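Local coordinates for SusD homolog (Bacteroides thetaiotaomicron, PDB 4MRU), which probably binds mucin O-glycans at the bacterial surface, as an outer-membrane lipoprotein of the SusD family with a TPR-like fold, at residues E409-L412 / E413-I416; N452-T455 / E456-M459. All coordinates share one frame; numbering follows the deposited sequence.

Interaction 1 (E409-L412 / E413-I416); sequences EENL and ERII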
ATOM      1  N   GLU A 409      -1.396 -20.594  -9.435  1.00 21.63           N
ATOM      2  CA  GLU A 409      -0.534 -19.877  -8.508  1.00 21.24           C
ATOM      3  C   GLU A 409       0.546 -19.142  -9.266  1.00 19.59           C
ATOM      4  O   GLU A 409       0.926 -18.052  -8.875  1.00 19.91           O
ATOM      5  CB  GLU A 409       0.107 -20.804  -7.453  1.00 23.28           C
ATOM      6  CG  GLU A 409      -0.860 -21.247  -6.359  1.00 28.15           C
ATOM      7  CD  GLU A 409      -1.372 -20.112  -5.467  1.00 26.70           C
ATOM      8  OE1 GLU A 409      -0.621 -19.142  -5.186  1.00 23.86           O
ATOM      9  OE2 GLU A 409      -2.534 -20.205  -5.005  1.00 22.95           O
ATOM     10  N   GLU A 410       1.029 -19.715 -10.363  1.00 19.67           N
ATOM     11  CA  GLU A 410       2.041 -19.022 -11.154  1.00 19.55           C
ATOM     12  C   GLU A 410       1.488 -17.738 -11.798  1.00 21.26           C
ATOM     13  O   GLU A 410       2.163 -16.689 -11.812  1.00 18.77           O
ATOM     14  CB  GLU A 410       2.642 -19.944 -12.224  1.00 21.44           C
ATOM     15  CG  GLU A 410       3.838 -19.329 -12.950  1.00 20.19           C
ATOM     16  CD  GLU A 410       4.261 -20.095 -14.199  1.00 25.05           C
ATOM     17  OE1 GLU A 410       4.785 -21.220 -14.027  1.00 29.77           O
ATOM     18  OE2 GLU A 410       4.092 -19.575 -15.343  1.00 20.61           O
ATOM     19  N   ASN A 411       0.271 -17.795 -12.335  1.00 19.83           N
ATOM     20  CA  ASN A 411      -0.271 -16.636 -12.980  1.00 19.79           C
ATOM     21  C   ASN A 411      -0.647 -15.583 -11.917  1.00 18.14           C
ATOM     22  O   ASN A 411      -0.518 -14.408 -12.150  1.00 17.30           O
ATOM     23  CB  ASN A 411      -1.470 -17.001 -13.913  1.00 20.17           C
ATOM     24  CG  ASN A 411      -1.012 -17.440 -15.305  1.00 21.32           C
ATOM     25  OD1 ASN A 411      -0.016 -16.933 -15.834  1.00 21.71           O
ATOM     26  ND2 ASN A 411      -1.703 -18.398 -15.876  1.00 19.28           N
ATOM     27  N   LEU A 412      -1.082 -16.030 -10.742  1.00 18.04           N
ATOM     28  CA  LEU A 412      -1.354 -15.099  -9.654  1.00 18.52           C
ATOM     29  C   LEU A 412      -0.042 -14.395  -9.246  1.00 19.74           C
ATOM     30  O   LEU A 412       0.003 -13.176  -9.058  1.00 19.44           O
ATOM     31  CB  LEU A 412      -1.972 -15.819  -8.463  1.00 18.03           C
ATOM     32  CG  LEU A 412      -2.215 -14.982  -7.207  1.00 18.62           C
ATOM     33  CD1 LEU A 412      -3.214 -13.882  -7.483  1.00 19.60           C
ATOM     34  CD2 LEU A 412      -2.698 -15.870  -6.048  1.00 19.36           C
ATOM     35  N   GLU A 413       1.023 -15.177  -9.193  1.00 16.73           N
ATOM     36  CA  GLU A 413       2.323 -14.654  -8.845  1.00 18.37           C
ATOM     37  C   GLU A 413       2.756 -13.525  -9.809  1.00 19.63           C
ATOM     38  O   GLU A 413       3.207 -12.483  -9.345  1.00 18.30           O
ATOM     39  CB  GLU A 413       3.370 -15.768  -8.796  1.00 18.93           C
ATOM     40  CG  GLU A 413       4.762 -15.265  -8.409  1.00 21.18           C
ATOM     41  CD  GLU A 413       5.792 -16.345  -8.288  1.00 25.43           C
ATOM     42  OE1 GLU A 413       5.502 -17.532  -8.680  1.00 25.81           O
ATOM     43  OE2 GLU A 413       6.929 -15.994  -7.842  1.00 25.28           O
ATOM     44  N   ARG A 414       2.593 -13.707 -11.118  1.00 16.88           N
ATOM     45  CA  ARG A 414       2.958 -12.630 -12.059  1.00 18.20           C
ATOM     46  C   ARG A 414       1.961 -11.450 -11.979  1.00 16.89           C
ATOM     47  O   ARG A 414       2.398 -10.320 -12.063  1.00 18.82           O
ATOM     48  CB  ARG A 414       3.172 -13.130 -13.511  1.00 22.92           C
ATOM     49  CG  ARG A 414       2.060 -13.900 -14.168  1.00 21.84           C
ATOM     50  CD  ARG A 414       2.392 -14.120 -15.643  1.00 22.77           C
ATOM     51  NE  ARG A 414       3.690 -14.757 -15.800  1.00 20.36           N
ATOM     52  CZ  ARG A 414       3.906 -16.068 -15.678  1.00 23.51           C
ATOM     53  NH1 ARG A 414       2.912 -16.900 -15.377  1.00 20.75           N
ATOM     54  NH2 ARG A 414       5.116 -16.549 -15.808  1.00 20.64           N
ATOM     55  N   ILE A 415       0.657 -11.701 -11.797  1.00 16.73           N
ATOM     56  CA  ILE A 415      -0.288 -10.600 -11.638  1.00 15.67           C
ATOM     57  C   ILE A 415       0.153  -9.728 -10.444  1.00 17.41           C
ATOM     58  O   ILE A 415       0.269  -8.528 -10.545  1.00 15.96           O
ATOM     59  CB  ILE A 415      -1.723 -11.099 -11.433  1.00 18.77           C
ATOM     60  CG1 ILE A 415      -2.256 -11.742 -12.721  1.00 20.22           C
ATOM     61  CG2 ILE A 415      -2.622  -9.962 -10.942  1.00 20.50           C
ATOM     62  CD1 ILE A 415      -3.525 -12.506 -12.534  1.00 18.12           C
ATOM     63  N   ILE A 416       0.456 -10.346  -9.316  1.00 16.15           N
ATOM     64  CA  ILE A 416       0.762  -9.596  -8.129  1.00 16.55           C
ATOM     65  C   ILE A 416       2.152  -8.981  -8.229  1.00 15.71           C
ATOM     66  O   ILE A 416       2.400  -7.831  -7.778  1.00 18.01           O
ATOM     67  CB  ILE A 416       0.667 -10.487  -6.870  1.00 15.56           C
ATOM     68  CG1 ILE A 416      -0.762 -11.009  -6.632  1.00 18.24           C
ATOM     69  CG2 ILE A 416       1.149  -9.716  -5.646  1.00 17.72           C
ATOM     70  CD1 ILE A 416      -1.848  -9.958  -6.430  1.00 20.14           C
TER
HETATM   71  O   HOH W   1       3.660 -19.309  -7.792  1.00 25.63           O

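Interaction 2 (N452-T455 / E456-M459); sequences NVST and EAGM. With EDO (1,2-ethanediol), chain D.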
ATOM      1  N   ASN A 452       8.741 -13.035  18.199  1.00 20.38           N
ATOM      2  CA  ASN A 452       7.786 -13.958  17.556  1.00 20.33           C
ATOM      3  C   ASN A 452       7.524 -13.660  16.071  1.00 21.70           C
ATOM      4  O   ASN A 452       6.453 -14.009  15.572  1.00 21.86           O
ATOM      5  CB  ASN A 452       6.453 -13.995  18.290  1.00 21.66           C
ATOM      6  CG  ASN A 452       6.602 -14.455  19.714  1.00 23.08           C
ATOM      7  OD1 ASN A 452       6.716 -13.648  20.628  1.00 27.85           O
ATOM      8  ND2 ASN A 452       6.674 -15.752  19.895  1.00 26.69           N
ATOM      9  N   VAL A 453       8.531 -13.128  15.368  1.00 18.03           N
ATOM     10  CA  VAL A 453       8.485 -12.901  13.935  1.00 18.12           C
ATOM     11  C   VAL A 453       9.468 -13.848  13.254  1.00 20.90           C
ATOM     12  O   VAL A 453      10.662 -13.902  13.618  1.00 19.10           O
ATOM     13  CB  VAL A 453       8.857 -11.453  13.577  1.00 23.01           C
ATOM     14  CG1 VAL A 453       8.673 -11.205  12.078  1.00 23.28           C
ATOM     15  CG2 VAL A 453       8.045 -10.467  14.407  1.00 22.34           C
ATOM     16  N   SER A 454       8.975 -14.603  12.279  1.00 21.47           N
ATOM     17  CA  SER A 454       9.810 -15.584  11.580  1.00 24.09           C
ATOM     18  C   SER A 454      10.506 -14.955  10.381  1.00 19.81           C
ATOM     19  O   SER A 454       9.946 -14.109   9.641  1.00 22.53           O
ATOM     20  CB  SER A 454       8.987 -16.807  11.123  1.00 25.30           C
ATOM     21  OG  SER A 454       8.375 -16.536   9.867  1.00 35.52           O
ATOM     22  N   THR A 455      11.738 -15.375  10.133  1.00 20.24           N
ATOM     23  CA  THR A 455      12.420 -14.875   8.936  1.00 17.88           C
ATOM     24  C   THR A 455      11.737 -15.341   7.625  1.00 18.29           C
ATOM     25  O   THR A 455      11.698 -14.613   6.632  1.00 22.85           O
ATOM     26  CB  THR A 455      13.872 -15.311   8.952  1.00 19.27           C
ATOM     27  OG1 THR A 455      14.508 -14.740  10.095  1.00 19.30           O
ATOM     28  CG2 THR A 455      14.602 -14.864   7.646  1.00 20.49           C
ATOM     29  N   GLU A 456      11.213 -16.551   7.642  1.00 20.15           N
ATOM     30  CA  GLU A 456      10.627 -17.169   6.460  1.00 24.03           C
ATOM     31  C   GLU A 456       9.287 -16.506   6.069  1.00 23.09           C
ATOM     32  O   GLU A 456       8.942 -16.464   4.901  1.00 22.95           O
ATOM     33  CB  GLU A 456      10.427 -18.673   6.686  1.00 26.28           C
ATOM     34  CG  GLU A 456      11.699 -19.493   7.017  1.00 35.88           C
ATOM     35  CD  GLU A 456      12.213 -19.429   8.476  1.00 39.64           C
ATOM     36  OE1 GLU A 456      11.574 -18.788   9.351  1.00 38.79           O
ATOM     37  OE2 GLU A 456      13.301 -19.996   8.757  1.00 34.63           O
ATOM     38  N   ALA A 457       8.531 -15.991   7.042  1.00 19.76           N
ATOM     39  CA  ALA A 457       7.202 -15.385   6.767  1.00 22.00           C
ATOM     40  C   ALA A 457       7.191 -13.859   6.840  1.00 22.45           C
ATOM     41  O   ALA A 457       6.338 -13.228   6.254  1.00 21.36           O
ATOM     42  CB  ALA A 457       6.142 -15.949   7.706  1.00 24.65           C
ATOM     43  N   GLY A 458       8.162 -13.255   7.518  1.00 20.18           N
ATOM     44  CA  GLY A 458       8.217 -11.810   7.621  1.00 20.01           C
ATOM     45  C   GLY A 458       7.205 -11.186   8.574  1.00 17.85           C
ATOM     46  O   GLY A 458       6.548 -11.893   9.347  1.00 19.84           O
HETATM   47  N   MSE A 459       7.133  -9.869   8.547  1.00 19.98           N
HETATM   48  CA  MSE A 459       6.171  -9.145   9.387  1.00 21.80           C
HETATM   49  C   MSE A 459       4.778  -9.363   8.851  1.00 18.24           C
HETATM   50  O   MSE A 459       4.515  -9.152   7.667  1.00 21.20           O
HETATM   51  CB  MSE A 459       6.385  -7.641   9.430  1.00 23.99           C
HETATM   52  CG  MSE A 459       7.622  -7.278  10.182  1.00 36.51           C
HETATM   53 SE   MSE A 459       7.418  -7.363  12.122  0.75 27.41          SE
HETATM   54  CE  MSE A 459       6.767  -5.623  12.803  1.00 23.00           C
TER
HETATM   55  C1  EDO D 602      12.112 -17.848  14.320  1.00 35.58           C
HETATM   56  O1  EDO D 602      12.223 -19.187  13.787  1.00 33.90           O
HETATM   57  C2  EDO D 602      12.848 -16.786  13.485  1.00 30.94           C
HETATM   58  O2  EDO D 602      12.852 -16.987  12.040  1.00 23.81           O
HETATM   59  O   HOH W   2       6.490 -14.093  10.977  1.00 21.91           O

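Interaction 1 (E409-L412 / E413-I416)
Four consecutive i to i+4 backbone hydrogen bonds, running from the amides of E413, R414, I415 and I416 back to the carbonyls of E409, E410, N411 and L412, identify this as one turn of α-helix stacked on the next, within helix 408-423 of the TPR-like SusD fold. I415 N to N411 O, at 3.0 Å with an N-H...O angle of 166°, is the straightest of them. On one flank E410 and R414, one turn apart, form a salt bridge. A single carboxylate oxygen does the work: E410 OE2 receives R414 NH1 at 2.9 Å on its anti lone pair. R414 NH2 reaches E410 OE2 at 3.2 Å, but from above the carboxylate plane. OE2 itself lies in the guanidinium plane, at its edge, while the two flat groups stand 75° apart. R414 can fold back like this because its CG sits between its own backbone N and carbonyl carbon (chi1 55°) and the chain bends again at chi3. R414 NH1 also donates to N411 OD1, at 3.0 Å, approaching from above the amide plane rather than along a lone pair. Loop residues complete the network: T397 O accepts from R414 NE, N401 ND2 donates to E410 OE2, and N401 O and G404 O take N411 ND2. A bound magnesium ion lies about 10 Å from the R414 side chain, too far for direct coordination. On another face, water 1 donates to E413 OE1 and, weakly, to E409 O. L412 and I416 run side by side, CD1 of L412 resting 3.9 Å from CG1 of I416.

Interaction 2 (N452-T455 / E456-M459)
Water 2 joins the two segments, donating to G458 O at 2.7 Å and accepting from S454 N at 2.9 Å. Beyond it the chain turns: S454 OG accepts a hydrogen bond from A457 N at 2.9 Å, and the backbone of the same serine closes a wider ring, G458 N donating to S454 O, also at 2.9 Å. A side-chain bond to residue i+3 together with a main-chain bond to i+4 defines an ST motif, here wrapped around a single α-turn. Rotation about the S454 CA-CB bond (chi1 85°) holds OG between the backbone N and carbonyl carbon, facing into the turn. T455 and E456 have helical backbone angles; A457 already drifts from helical phi before G458 ends the turn with a phi of 75°, a value that favours glycine. On the outer side a 1,2-ethanediol, probably from the crystallisation liquor, takes T455 N on its O2 at 2.7 Å in a nearly straight bond (170°). A weak hydrogen bond also links O2 to T455 OG1, and that hydroxyl is bonded to N448 ND2, which holds V453 O as well. Where the arms meet again, V453 CG2 lies 3.9 Å from M459 SE, the two side chains crossing at a slant, and both touch Y72. The turn belongs to the long loop between helices 427-437 and 466-471, and M459 O ties it to the first of these by accepting from W431 NE1.

In the fold
Along the chain, interaction 1 closes on helix 408-423 before interaction 2 opens in the loop preceding helix 466-471. Their centres are 22 Å apart and their nearest atoms about 13 Å, so neither touches the other. What they share is helix 427-437, which lies between them in sequence: I416 of interaction 1 packs on its E433, R436 and T437, while interaction 2 is tied to the same helix by a backbone carbonyl. Interaction 1 is a buried, helical element of the TPR-like scaffold, wedged also against helices 327-339 and 348-363, whereas interaction 2 is a partly buried loop turn fastened to that scaffold, away from the magnesium site.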